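Beta-L-arabinobiosidase (Bacteroides thetaiotaomicron, PDB 5MQR) is a multidomain glycoside hydrolase that probably cleaves glycosidic bonds in arabinose-bearing chains of plant pectin. Local coordinates at residues Gly71-Gln77 / Leu92-Glu98; His99-Thr105 / Leu145-Gln151; Asn168-Ala172 / Gly184-Val188. One frame throughout, in Å; residues are numbered along the deposited sequence.

Interaction 1. Residues Gly71-Gln77 / Leu92-Glu98; sequences GWTYNHQ and LADPSDE
Trp72 lays its six-membered ring over the ring of Pro95, whose CD stands 3.7 Å from the centroid of that indole ring, a CH-pi contact made over the face. Proline suits the place because its rigid, flat side offers C-H groups to the indole, while Ala93, near the indole edge, is small enough to fit there. Deeper in, Tyr74 has CG anti to its backbone N (chi1 176°), which turns the phenol ring beside Leu92, with Glu98 CA over the centre of one face and Asp94 N in plane at the ring edge. The hydroxyl then donates from Tyr74 OH to Glu98 OE1 at 2.6 Å, meeting the carboxylate on its anti side; Lys395 forms a salt bridge with the same oxygen. A phenylalanine in place of Tyr74 would probably keep the ring packing but cost Glu98 its hydroxyl donor. The backbones pair as well: His76 and Leu92 exchange two hydrogen bonds, and beyond the strands Thr73 N donates to Pro95 O at 2.9 Å. This is the open end of an antiparallel beta hairpin, the first two strands of a four-stranded sheet consistent with a beta-propeller blade.

Interaction 2. Residues His99-Thr105 / Leu145-Gln151; sequences HVPPSQT and LIAIMHQ. With EDO (1,2-ethanediol), chain H.
Met149, a selenomethionine in this structure, runs its side chain along the 103-105 backbone. Met149 CB starts 3.8 Å from Ser103 OG, CG passes near Ser103 O, and Met149 SE lies 3.2 Å from Thr105 OG1, with CE ending beside that same oxygen. A long, unbranched and flexible chain suits this path, because its bend at chi3 lets the tip turn in by the threonine. Two side-chain hydroxyls supply the polar joints. Ser103 turns OG away from its own N, beside the carbonyl carbon (chi1 -172°), where it accepts Met149 N in a nearly straight bond of 3.0 Å (172°) and also pairs with Asp94. Thr105 OG1 accepts Gln151 NE2 at 3.2 Å, a more bent bond whose acceptor is tilted from the amide plane; the other end of that amide, OE1, takes a bond from Asn168 N. A water donates to both Ser103 O and Ala147 O, joining the backbones where they do not bond directly.

Towards the loop the contact turns mostly apolar. Ile148 sends CD1 against the backbone of His99, 3.5 Å from His99 C, and on to Pro101. Pro101 CB in turn rests 3.8 Å from Ile146 CB. Pro102, which follows a cis peptide bond, packs its CB on Ile146 CG2 (3.7 Å), stiff ring against branched chain. Strands 104-110 and 148-157 belong to two different four-stranded antiparallel sheets, so this is a seam between sheets, as between neighbouring blades of a beta propeller.

Interaction 3. Residues Asn168-Ala172 / Gly184-Val188; sequences NYGVA and GIGRV
Asn168 CB lies 3.8 Å above one face of the Arg187 guanidinium, offset toward the rim, while the Tyr169 ring has Val188 CG1 in plane at its edge. Around these groups the strands form an antiparallel pair with a classic beta bulge, Ile185 and Gly186 both facing Tyr169. The extended start of Arg187 and its bend at chi3 (-65°) bring the flat group over Asn168; its charge is met by a salt bridge to Glu248 and a cation-pi contact with Trp245. On the other side of the sheet Tyr169 CE2 touches Val188 CG2 at 3.8 Å, the two side chains crossing at about a right angle, and the phenol hydroxyl bonds to Pro124 O, so a tyrosine both fills the core and satisfies its own polar end.

Gly186 suits the bulge, since its backbone angles would jam any CB against the preceding carbonyl oxygen; just before it, at Gly184, a CB would crowd Tyr169 O and Gly170 CA. Tyr169 N donates to Gly186 O at 2.9 Å (175°), and the bulge itself is fixed by one oxygen: Tyr169 O accepts Ile185 N at 2.9 Å and, weakly, Gly186 N at 3.3 Å.

In the fold
The three contacts follow one another along the chain and across two neighbouring sheets. Interactions 1 and 2 have centres about 9 Å apart and meet where strands 86-94 and 104-110 run side by side in one sheet; Ala93 N and Gln104 O, 3.0 Å apart, probably bond between them. Interactions 2 and 3, centres about 8 Å apart, meet in the next sheet, where Gly170 N probably donates to Ile148 O at 2.7 Å. Interactions 1 and 3 do not touch, their nearest atoms about 7 Å apart, so interaction 2 bridges them. A bound calcium ion lies about 8 Å from the side chain of Gln151; the side chains of Gln77 and Arg187 each lie about 10 Å from a calcium ion.

Interaction 1. Residues Gly71-Gln77 / Leu92-Glu98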
ATOM      1  N   GLY A  71      39.524   3.287 -20.773  1.00 28.46           N
ATOM      2  CA  GLY A  71      39.806   1.872 -21.005  1.00 28.17           C
ATOM      3  C   GLY A  71      40.193   1.042 -19.810  1.00 27.52           C
ATOM      4  O   GLY A  71      40.544  -0.127 -19.967  1.00 27.92           O
ATOM      5  N   TRP A  72      40.117   1.610 -18.616  1.00 26.63           N
ATOM      6  CA  TRP A  72      40.418   0.841 -17.408  1.00 26.44           C
ATOM      7  C   TRP A  72      39.233  -0.109 -17.122  1.00 25.67           C
ATOM      8  O   TRP A  72      38.063   0.292 -17.232  1.00 24.53           O
ATOM      9  CB  TRP A  72      40.698   1.791 -16.249  1.00 26.78           C
ATOM     10  CG  TRP A  72      41.963   2.586 -16.402  1.00 27.52           C
ATOM     11  CD1 TRP A  72      42.548   2.969 -17.563  1.00 28.49           C
ATOM     12  CD2 TRP A  72      42.779   3.120 -15.356  1.00 27.93           C
ATOM     13  NE1 TRP A  72      43.686   3.681 -17.316  1.00 29.23           N
ATOM     14  CE2 TRP A  72      43.856   3.787 -15.966  1.00 28.99           C
ATOM     15  CE3 TRP A  72      42.724   3.076 -13.968  1.00 27.63           C
ATOM     16  CZ2 TRP A  72      44.871   4.405 -15.232  1.00 29.31           C
ATOM     17  CZ3 TRP A  72      43.734   3.677 -13.244  1.00 28.02           C
ATOM     18  CH2 TRP A  72      44.787   4.335 -13.873  1.00 28.92           C
ATOM     19  N   THR A  73      39.539  -1.375 -16.817  1.00 25.55           N
ATOM     20  CA  THR A  73      38.515  -2.415 -16.683  1.00 25.15           C
ATOM     21  C   THR A  73      38.316  -2.994 -15.275  1.00 24.76           C
ATOM     22  O   THR A  73      37.463  -3.855 -15.109  1.00 24.24           O
ATOM     23  CB  THR A  73      38.749  -3.573 -17.659  1.00 25.30           C
ATOM     24  OG1 THR A  73      39.937  -4.270 -17.294  1.00 25.54           O
ATOM     25  CG2 THR A  73      38.859  -3.040 -19.094  1.00 25.84           C
ATOM     26  N   TYR A  74      39.090  -2.528 -14.295  1.00 25.02           N
ATOM     27  CA  TYR A  74      38.788  -2.705 -12.882  1.00 25.05           C
ATOM     28  C   TYR A  74      38.233  -1.394 -12.362  1.00 24.22           C
ATOM     29  O   TYR A  74      38.960  -0.413 -12.261  1.00 24.04           O
ATOM     30  CB  TYR A  74      40.026  -3.104 -12.066  1.00 26.50           C
ATOM     31  CG  TYR A  74      39.743  -3.204 -10.573  1.00 26.88           C
ATOM     32  CD1 TYR A  74      39.174  -4.343 -10.038  1.00 27.10           C
ATOM     33  CD2 TYR A  74      40.038  -2.152  -9.709  1.00 27.34           C
ATOM     34  CE1 TYR A  74      38.909  -4.447  -8.684  1.00 27.64           C
ATOM     35  CE2 TYR A  74      39.772  -2.240  -8.354  1.00 27.79           C
ATOM     36  CZ  TYR A  74      39.201  -3.388  -7.848  1.00 27.72           C
ATOM     37  OH  TYR A  74      38.930  -3.486  -6.504  1.00 28.48           O
ATOM     38  N   ASN A  75      36.941  -1.394 -12.031  1.00 23.69           N
ATOM     39  CA  ASN A  75      36.239  -0.213 -11.561  1.00 23.46           C
ATOM     40  C   ASN A  75      35.342  -0.671 -10.406  1.00 23.76           C
ATOM     41  O   ASN A  75      34.534  -1.586 -10.597  1.00 23.45           O
ATOM     42  CB  ASN A  75      35.391   0.399 -12.684  1.00 23.16           C
ATOM     43  CG  ASN A  75      36.208   0.769 -13.933  1.00 23.58           C
ATOM     44  OD1 ASN A  75      36.913   1.788 -13.948  1.00 23.78           O
ATOM     45  ND2 ASN A  75      36.104  -0.061 -14.990  1.00 23.00           N
ATOM     46  N   HIS A  76      35.461  -0.046  -9.222  1.00 24.20           N
ATOM     47  CA  HIS A  76      34.821  -0.572  -8.006  1.00 24.27           C
ATOM     48  C   HIS A  76      34.650   0.500  -6.931  1.00 24.55           C
ATOM     49  O   HIS A  76      35.138   1.623  -7.079  1.00 24.57           O
ATOM     50  CB  HIS A  76      35.673  -1.728  -7.480  1.00 24.20           C
ATOM     51  CG  HIS A  76      34.994  -2.641  -6.514  1.00 24.31           C
ATOM     52  ND1 HIS A  76      33.664  -3.005  -6.603  1.00 24.13           N
ATOM     53  CD2 HIS A  76      35.496  -3.326  -5.459  1.00 24.75           C
ATOM     54  CE1 HIS A  76      33.376  -3.853  -5.641  1.00 23.93           C
ATOM     55  NE2 HIS A  76      34.471  -4.069  -4.934  1.00 24.41           N
ATOM     56  N   GLN A  77      33.912   0.147  -5.876  1.00 24.98           N
ATOM     57  CA  GLN A  77      33.845   0.914  -4.631  1.00 25.35           C
ATOM     58  C   GLN A  77      33.305   2.325  -4.821  1.00 24.57           C
ATOM     59  O   GLN A  77      34.032   3.315  -4.606  1.00 24.09           O
ATOM     60  CB  GLN A  77      35.214   0.940  -3.972  1.00 27.13           C
ATOM     61  CG  GLN A  77      35.176   1.448  -2.540  1.00 28.14           C
ATOM     62  CD  GLN A  77      35.760   0.464  -1.571  1.00 29.46           C
ATOM     63  OE1 GLN A  77      35.106   0.101  -0.580  1.00 31.14           O
ATOM     64  NE2 GLN A  77      36.975  -0.023  -1.863  1.00 29.98           N
ATOM     65  N   LEU A  92      36.735   4.091  -7.757  1.00 26.95           N
ATOM     66  CA  LEU A  92      38.134   3.859  -7.984  1.00 28.44           C
ATOM     67  C   LEU A  92      38.391   2.839  -9.052  1.00 27.43           C
ATOM     68  O   LEU A  92      37.549   2.024  -9.359  1.00 26.57           O
ATOM     69  CB  LEU A  92      38.874   3.522  -6.708  1.00 30.43           C
ATOM     70  CG  LEU A  92      38.556   2.266  -5.949  1.00 32.03           C
ATOM     71  CD1 LEU A  92      39.407   1.078  -6.395  1.00 33.00           C
ATOM     72  CD2 LEU A  92      38.789   2.599  -4.456  1.00 33.28           C
ATOM     73  N   ALA A  93      39.576   2.930  -9.633  1.00 26.89           N
ATOM     74  CA  ALA A  93      39.877   2.181 -10.821  1.00 26.71           C
ATOM     75  C   ALA A  93      41.356   1.873 -10.919  1.00 26.76           C
ATOM     76  O   ALA A  93      42.206   2.674 -10.528  1.00 26.67           O
ATOM     77  CB  ALA A  93      39.401   2.952 -12.061  1.00 26.41           C
ATOM     78  N   ASP A  94      41.633   0.692 -11.457  1.00 26.74           N
ATOM     79  CA  ASP A  94      42.949   0.287 -11.907  1.00 27.07           C
ATOM     80  C   ASP A  94      42.757  -0.201 -13.364  1.00 26.88           C
ATOM     81  O   ASP A  94      41.624  -0.542 -13.782  1.00 25.02           O
ATOM     82  CB  ASP A  94      43.491  -0.869 -11.056  1.00 27.82           C
ATOM     83  CG  ASP A  94      43.814  -0.478  -9.574  1.00 28.23           C
ATOM     84  OD1 ASP A  94      43.060   0.270  -8.920  1.00 28.14           O
ATOM     85  OD2 ASP A  94      44.821  -0.991  -9.048  1.00 28.68           O
ATOM     86  N   PRO A  95      43.847  -0.247 -14.151  1.00 27.19           N
ATOM     87  CA  PRO A  95      43.683  -0.677 -15.537  1.00 27.33           C
ATOM     88  C   PRO A  95      43.079  -2.061 -15.725  1.00 27.08           C
ATOM     89  O   PRO A  95      42.341  -2.253 -16.693  1.00 26.71           O
ATOM     90  CB  PRO A  95      45.109  -0.617 -16.092  1.00 27.99           C
ATOM     91  CG  PRO A  95      45.680   0.549 -15.360  1.00 28.23           C
ATOM     92  CD  PRO A  95      45.167   0.373 -13.948  1.00 27.92           C
ATOM     93  N   SER A  96      43.334  -2.998 -14.815  1.00 26.82           N
ATOM     94  CA  SER A  96      42.723  -4.315 -14.985  1.00 26.90           C
ATOM     95  C   SER A  96      42.560  -5.188 -13.750  1.00 26.88           C
ATOM     96  O   SER A  96      41.637  -6.000 -13.713  1.00 26.29           O
ATOM     97  CB  SER A  96      43.519  -5.108 -16.032  1.00 27.21           C
ATOM     98  OG  SER A  96      44.863  -5.227 -15.616  1.00 27.19           O
ATOM     99  N   ASP A  97      43.462  -5.061 -12.782  1.00 27.45           N
ATOM    100  CA  ASP A  97      43.549  -5.994 -11.663  1.00 27.84           C
ATOM    101  C   ASP A  97      43.535  -5.242 -10.326  1.00 28.17           C
ATOM    102  O   ASP A  97      44.184  -4.199 -10.167  1.00 27.92           O
ATOM    103  CB  ASP A  97      44.828  -6.806 -11.794  1.00 28.64           C
ATOM    104  CG  ASP A  97      44.817  -7.729 -13.010  1.00 29.45           C
ATOM    105  OD1 ASP A  97      45.139  -7.293 -14.135  1.00 30.42           O
ATOM    106  OD2 ASP A  97      44.482  -8.912 -12.851  1.00 30.08           O
ATOM    107  N   GLU A  98      42.775  -5.768  -9.377  1.00 28.45           N
ATOM    108  CA  GLU A  98      42.741  -5.244  -8.008  1.00 29.26           C
ATOM    109  C   GLU A  98      44.128  -5.317  -7.410  1.00 29.65           C
ATOM    110  O   GLU A  98      44.826  -6.343  -7.542  1.00 29.09           O
ATOM    111  CB  GLU A  98      41.754  -6.030  -7.122  1.00 29.23           C
ATOM    112  CG  GLU A  98      41.481  -5.396  -5.756  1.00 29.71           C
ATOM    113  CD  GLU A  98      40.317  -6.044  -5.007  1.00 29.58           C
ATOM    114  OE1 GLU A  98      39.152  -5.837  -5.396  1.00 29.37           O
ATOM    115  OE2 GLU A  98      40.581  -6.779  -4.033  1.00 30.08           O
TER
HETATM  116  O   HOH W   1      42.298  -1.988 -19.414  1.00 24.47           O
HETATM  117  O   HOH W   2      39.837  -6.450 -15.691  1.00 25.47           O

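Interaction 2. Residues His99-Thr105 / Leu145-Gln151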
ATOM      1  N   HIS A  99      44.538  -4.188  -6.825  1.00 30.58           N
ATOM      2  CA  HIS A  99      45.842  -4.031  -6.179  1.00 31.96           C
ATOM      3  C   HIS A  99      47.034  -4.134  -7.132  1.00 32.24           C
ATOM      4  O   HIS A  99      48.182  -4.345  -6.683  1.00 32.66           O
ATOM      5  CB  HIS A  99      46.003  -5.033  -5.017  1.00 33.30           C
ATOM      6  CG  HIS A  99      44.918  -4.941  -3.982  1.00 34.08           C
ATOM      7  ND1 HIS A  99      44.645  -5.962  -3.098  1.00 34.82           N
ATOM      8  CD2 HIS A  99      44.045  -3.944  -3.687  1.00 34.12           C
ATOM      9  CE1 HIS A  99      43.653  -5.601  -2.304  1.00 34.78           C
ATOM     10  NE2 HIS A  99      43.270  -4.383  -2.645  1.00 34.46           N
ATOM     11  N   VAL A 100      46.777  -3.968  -8.430  1.00 31.40           N
ATOM     12  CA  VAL A 100      47.846  -3.886  -9.414  1.00 31.91           C
ATOM     13  C   VAL A 100      47.820  -2.464  -9.950  1.00 31.59           C
ATOM     14  O   VAL A 100      46.839  -2.065 -10.593  1.00 30.51           O
ATOM     15  CB  VAL A 100      47.710  -4.931 -10.548  1.00 31.83           C
ATOM     16  CG1 VAL A 100      48.841  -4.771 -11.576  1.00 31.74           C
ATOM     17  CG2 VAL A 100      47.712  -6.339  -9.951  1.00 31.72           C
ATOM     18  N   PRO A 101      48.886  -1.692  -9.679  1.00 32.06           N
ATOM     19  CA  PRO A 101      48.910  -0.288 -10.097  1.00 32.24           C
ATOM     20  C   PRO A 101      48.974  -0.130 -11.622  1.00 31.94           C
ATOM     21  O   PRO A 101      49.291  -1.101 -12.303  1.00 32.80           O
ATOM     22  CB  PRO A 101      50.177   0.255  -9.446  1.00 32.92           C
ATOM     23  CG  PRO A 101      51.058  -0.937  -9.246  1.00 33.66           C
ATOM     24  CD  PRO A 101      50.165  -2.128  -9.090  1.00 32.90           C
ATOM     25  N   PRO A 102      48.672   1.048 -12.169  1.00 31.54           N
ATOM     26  CA  PRO A 102      48.284   2.240 -11.404  1.00 31.37           C
ATOM     27  C   PRO A 102      46.839   2.219 -10.909  1.00 29.73           C
ATOM     28  O   PRO A 102      46.090   1.285 -11.172  1.00 29.33           O
ATOM     29  CB  PRO A 102      48.542   3.404 -12.392  1.00 31.72           C
ATOM     30  CG  PRO A 102      48.470   2.782 -13.750  1.00 31.85           C
ATOM     31  CD  PRO A 102      48.943   1.361 -13.587  1.00 31.92           C
ATOM     32  N   SER A 103      46.482   3.250 -10.159  1.00 29.03           N
ATOM     33  CA  SER A 103      45.238   3.280  -9.425  1.00 27.99           C
ATOM     34  C   SER A 103      44.884   4.730  -9.185  1.00 27.94           C
ATOM     35  O   SER A 103      45.768   5.539  -8.846  1.00 28.44           O
ATOM     36  CB  SER A 103      45.417   2.544  -8.088  1.00 27.86           C
ATOM     37  OG  SER A 103      44.189   2.366  -7.397  1.00 27.39           O
ATOM     38  N   GLN A 104      43.607   5.059  -9.344  1.00 26.91           N
ATOM     39  CA  GLN A 104      43.145   6.427  -9.177  1.00 26.94           C
ATOM     40  C   GLN A 104      41.679   6.449  -8.844  1.00 26.55           C
ATOM     41  O   GLN A 104      41.029   5.404  -8.893  1.00 26.81           O
ATOM     42  CB  GLN A 104      43.374   7.226 -10.452  1.00 27.27           C
ATOM     43  CG  GLN A 104      42.575   6.728 -11.633  1.00 27.12           C
ATOM     44  CD  GLN A 104      43.124   7.195 -12.965  1.00 27.72           C
ATOM     45  OE1 GLN A 104      44.248   7.684 -13.070  1.00 28.19           O
ATOM     46  NE2 GLN A 104      42.313   7.039 -14.006  1.00 27.50           N
ATOM     47  N   THR A 105      41.172   7.642  -8.528  1.00 26.20           N
ATOM     48  CA  THR A 105      39.775   7.847  -8.178  1.00 25.64           C
ATOM     49  C   THR A 105      39.113   8.812  -9.166  1.00 25.46           C
ATOM     50  O   THR A 105      39.668   9.860  -9.473  1.00 25.94           O
ATOM     51  CB  THR A 105      39.684   8.387  -6.737  1.00 25.71           C
ATOM     52  OG1 THR A 105      40.266   7.421  -5.854  1.00 25.89           O
ATOM     53  CG2 THR A 105      38.205   8.703  -6.307  1.00 25.02           C
ATOM     54  N   LEU A 145      57.195   2.651  -8.367  1.00 41.00           N
ATOM     55  CA  LEU A 145      55.933   2.051  -7.976  1.00 39.77           C
ATOM     56  C   LEU A 145      54.842   3.105  -7.731  1.00 38.56           C
ATOM     57  O   LEU A 145      55.051   4.095  -7.019  1.00 38.34           O
ATOM     58  CB  LEU A 145      56.131   1.212  -6.706  1.00 39.97           C
ATOM     59  CG  LEU A 145      54.933   0.412  -6.204  1.00 39.52           C
ATOM     60  CD1 LEU A 145      54.572  -0.673  -7.213  1.00 39.25           C
ATOM     61  CD2 LEU A 145      55.222  -0.165  -4.824  1.00 39.85           C
ATOM     62  N   ILE A 146      53.671   2.855  -8.313  1.00 37.22           N
ATOM     63  CA  ILE A 146      52.502   3.685  -8.136  1.00 36.01           C
ATOM     64  C   ILE A 146      51.657   3.093  -6.990  1.00 34.93           C
ATOM     65  O   ILE A 146      51.521   1.874  -6.870  1.00 34.22           O
ATOM     66  CB  ILE A 146      51.690   3.737  -9.456  1.00 36.44           C
ATOM     67  CG1 ILE A 146      52.509   4.402 -10.592  1.00 37.40           C
ATOM     68  CG2 ILE A 146      50.317   4.393  -9.258  1.00 35.84           C
ATOM     69  CD1 ILE A 146      52.968   5.828 -10.329  1.00 38.08           C
ATOM     70  N   ALA A 147      51.083   3.963  -6.164  1.00 34.03           N
ATOM     71  CA  ALA A 147      50.261   3.531  -5.032  1.00 33.59           C
ATOM     72  C   ALA A 147      48.932   2.948  -5.477  1.00 32.44           C
ATOM     73  O   ALA A 147      48.513   3.127  -6.623  1.00 32.39           O
ATOM     74  CB  ALA A 147      50.011   4.702  -4.090  1.00 34.06           C
ATOM     75  N   ILE A 148      48.274   2.271  -4.545  1.00 31.61           N
ATOM     76  CA  ILE A 148      46.933   1.759  -4.717  1.00 30.79           C
ATOM     77  C   ILE A 148      46.002   2.635  -3.896  1.00 30.69           C
ATOM     78  O   ILE A 148      46.285   2.933  -2.745  1.00 30.66           O
ATOM     79  CB  ILE A 148      46.805   0.289  -4.247  1.00 30.69           C
ATOM     80  CG1 ILE A 148      47.783  -0.621  -5.014  1.00 31.17           C
ATOM     81  CG2 ILE A 148      45.368  -0.223  -4.383  1.00 30.07           C
ATOM     82  CD1 ILE A 148      47.583  -0.692  -6.517  1.00 30.97           C
HETATM   83  N   MSE A 149      44.879   3.024  -4.502  1.00 30.40           N
HETATM   84  CA  MSE A 149      43.851   3.815  -3.836  1.00 30.28           C
HETATM   85  C   MSE A 149      42.842   2.874  -3.258  1.00 30.20           C
HETATM   86  O   MSE A 149      42.570   1.810  -3.816  1.00 29.61           O
HETATM   87  CB  MSE A 149      43.172   4.865  -4.752  1.00 29.82           C
HETATM   88  CG  MSE A 149      44.214   5.875  -5.228  1.00 29.89           C
HETATM   89 SE   MSE A 149      43.444   7.628  -5.672  1.00 29.72          SE
HETATM   90  CE  MSE A 149      43.196   8.273  -3.812  1.00 29.98           C
ATOM     91  N   HIS A 150      42.305   3.273  -2.107  1.00 31.10           N
ATOM     92  CA  HIS A 150      41.285   2.525  -1.406  1.00 31.81           C
ATOM     93  C   HIS A 150      40.638   3.433  -0.367  1.00 32.20           C
ATOM     94  O   HIS A 150      41.345   3.960   0.491  1.00 33.51           O
ATOM     95  CB  HIS A 150      41.881   1.312  -0.695  1.00 32.41           C
ATOM     96  CG  HIS A 150      40.834   0.398  -0.145  1.00 33.03           C
ATOM     97  ND1 HIS A 150      40.362   0.497   1.147  1.00 33.68           N
ATOM     98  CD2 HIS A 150      40.110  -0.580  -0.737  1.00 32.72           C
ATOM     99  CE1 HIS A 150      39.423  -0.411   1.337  1.00 33.65           C
ATOM    100  NE2 HIS A 150      39.260  -1.084   0.211  1.00 33.34           N
ATOM    101  N   GLN A 151      39.328   3.619  -0.484  1.00 31.44           N
ATOM    102  CA  GLN A 151      38.508   4.481   0.386  1.00 32.19           C
ATOM    103  C   GLN A 151      37.253   3.746   0.744  1.00 29.89           C
ATOM    104  O   GLN A 151      36.646   3.157  -0.152  1.00 29.96           O
ATOM    105  CB  GLN A 151      37.885   5.658  -0.395  1.00 33.81           C
ATOM    106  CG  GLN A 151      38.785   6.692  -0.882  1.00 35.21           C
ATOM    107  CD  GLN A 151      39.407   6.384  -2.207  1.00 34.87           C
ATOM    108  OE1 GLN A 151      40.587   6.154  -2.261  1.00 35.98           O
ATOM    109  NE2 GLN A 151      38.630   6.420  -3.279  1.00 35.70           N
TER
HETATM  110  C1  EDO H1207      38.963  -4.522   0.528  1.00 56.80           C
HETATM  111  O1  EDO H1207      38.253  -3.865  -0.549  1.00 53.19           O
HETATM  112  C2  EDO H1207      38.270  -5.817   0.978  1.00 56.28           C
HETATM  113  O2  EDO H1207      38.420  -6.091   2.374  1.00 57.90           O
HETATM  114  O   HOH W   3      48.064   5.747  -7.130  1.00 23.55           O

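Interaction 3. Residues Asn168-Ala172 / Gly184-Val188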
ATOM      1  N   ASN A 168      42.261   7.794  -0.275  1.00 30.11           N
ATOM      2  CA  ASN A 168      43.429   7.337   0.462  1.00 30.83           C
ATOM      3  C   ASN A 168      44.375   6.533  -0.426  1.00 30.50           C
ATOM      4  O   ASN A 168      43.931   5.789  -1.295  1.00 29.93           O
ATOM      5  CB  ASN A 168      42.932   6.511   1.635  1.00 31.64           C
ATOM      6  CG  ASN A 168      44.048   5.844   2.395  1.00 33.13           C
ATOM      7  OD1 ASN A 168      44.595   6.424   3.324  1.00 35.25           O
ATOM      8  ND2 ASN A 168      44.381   4.611   2.014  1.00 33.52           N
ATOM      9  N   TYR A 169      45.676   6.682  -0.187  1.00 31.20           N
ATOM     10  CA  TYR A 169      46.719   5.940  -0.900  1.00 31.22           C
ATOM     11  C   TYR A 169      47.406   4.909   0.005  1.00 32.02           C
ATOM     12  O   TYR A 169      47.965   5.269   1.035  1.00 32.49           O
ATOM     13  CB  TYR A 169      47.762   6.910  -1.404  1.00 31.50           C
ATOM     14  CG  TYR A 169      47.275   7.895  -2.440  1.00 30.68           C
ATOM     15  CD1 TYR A 169      47.079   7.497  -3.752  1.00 30.08           C
ATOM     16  CD2 TYR A 169      47.063   9.238  -2.121  1.00 30.61           C
ATOM     17  CE1 TYR A 169      46.665   8.395  -4.723  1.00 29.74           C
ATOM     18  CE2 TYR A 169      46.637  10.143  -3.082  1.00 30.49           C
ATOM     19  CZ  TYR A 169      46.445   9.712  -4.387  1.00 29.83           C
ATOM     20  OH  TYR A 169      46.052  10.584  -5.355  1.00 29.26           O
ATOM     21  N   GLY A 170      47.337   3.633  -0.393  1.00 32.63           N
ATOM     22  CA  GLY A 170      48.064   2.518   0.237  1.00 33.35           C
ATOM     23  C   GLY A 170      49.146   1.979  -0.694  1.00 34.37           C
ATOM     24  O   GLY A 170      49.312   2.481  -1.797  1.00 34.04           O
ATOM     25  N   VAL A 171      49.888   0.963  -0.247  1.00 35.49           N
ATOM     26  CA  VAL A 171      50.991   0.395  -1.033  1.00 36.51           C
ATOM     27  C   VAL A 171      50.823  -1.105  -1.214  1.00 37.54           C
ATOM     28  O   VAL A 171      50.703  -1.830  -0.237  1.00 38.37           O
ATOM     29  CB  VAL A 171      52.370   0.645  -0.385  1.00 37.21           C
ATOM     30  CG1 VAL A 171      53.500   0.090  -1.264  1.00 36.88           C
ATOM     31  CG2 VAL A 171      52.586   2.137  -0.125  1.00 37.37           C
ATOM     32  N   ALA A 172      50.802  -1.552  -2.470  1.00 38.25           N
ATOM     33  CA  ALA A 172      50.896  -2.971  -2.811  1.00 39.43           C
ATOM     34  C   ALA A 172      52.224  -3.187  -3.511  1.00 41.11           C
ATOM     35  O   ALA A 172      52.472  -2.625  -4.585  1.00 41.72           O
ATOM     36  CB  ALA A 172      49.754  -3.380  -3.718  1.00 39.14           C
ATOM     37  N   GLY A 184      50.167   2.251   4.831  1.00 36.54           N
ATOM     38  CA  GLY A 184      49.991   3.055   3.624  1.00 35.96           C
ATOM     39  C   GLY A 184      50.627   4.437   3.724  1.00 36.22           C
ATOM     40  O   GLY A 184      51.515   4.677   4.544  1.00 36.44           O
ATOM     41  N   ILE A 185      50.197   5.337   2.848  1.00 35.83           N
ATOM     42  CA  ILE A 185      50.807   6.656   2.738  1.00 35.70           C
ATOM     43  C   ILE A 185      49.960   7.660   3.499  1.00 34.84           C
ATOM     44  O   ILE A 185      50.441   8.307   4.424  1.00 34.86           O
ATOM     45  CB  ILE A 185      50.940   7.071   1.273  1.00 35.93           C
ATOM     46  CG1 ILE A 185      51.922   6.140   0.570  1.00 36.39           C
ATOM     47  CG2 ILE A 185      51.431   8.509   1.156  1.00 36.45           C
ATOM     48  CD1 ILE A 185      51.806   6.164  -0.934  1.00 36.30           C
ATOM     49  N   GLY A 186      48.705   7.795   3.097  1.00 33.69           N
ATOM     50  CA  GLY A 186      47.812   8.725   3.771  1.00 33.55           C
ATOM     51  C   GLY A 186      46.549   9.069   3.013  1.00 32.64           C
ATOM     52  O   GLY A 186      46.322   8.601   1.895  1.00 31.75           O
ATOM     53  N   ARG A 187      45.754   9.932   3.629  1.00 32.47           N
ATOM     54  CA  ARG A 187      44.479  10.301   3.097  1.00 32.04           C
ATOM     55  C   ARG A 187      44.500  11.732   2.589  1.00 32.02           C
ATOM     56  O   ARG A 187      45.062  12.614   3.225  1.00 32.22           O
ATOM     57  CB  ARG A 187      43.420  10.139   4.164  1.00 32.34           C
ATOM     58  CG  ARG A 187      42.044   9.959   3.555  1.00 32.27           C
ATOM     59  CD  ARG A 187      41.035   9.682   4.615  1.00 32.34           C
ATOM     60  NE  ARG A 187      41.306   8.406   5.266  1.00 32.39           N
ATOM     61  CZ  ARG A 187      40.774   7.228   4.932  1.00 32.06           C
ATOM     62  NH1 ARG A 187      39.900   7.095   3.919  1.00 31.75           N
ATOM     63  NH2 ARG A 187      41.115   6.154   5.649  1.00 31.98           N
ATOM     64  N   VAL A 188      43.878  11.937   1.432  1.00 31.32           N
ATOM     65  CA  VAL A 188      43.862  13.230   0.765  1.00 31.43           C
ATOM     66  C   VAL A 188      42.435  13.719   0.627  1.00 30.69           C
ATOM     67  O   VAL A 188      41.492  12.938   0.661  1.00 30.13           O
ATOM     68  CB  VAL A 188      44.520  13.214  -0.637  1.00 31.44           C
ATOM     69  CG1 VAL A 188      45.998  12.901  -0.514  1.00 32.15           C
ATOM     70  CG2 VAL A 188      43.835  12.230  -1.587  1.00 30.84           C
TER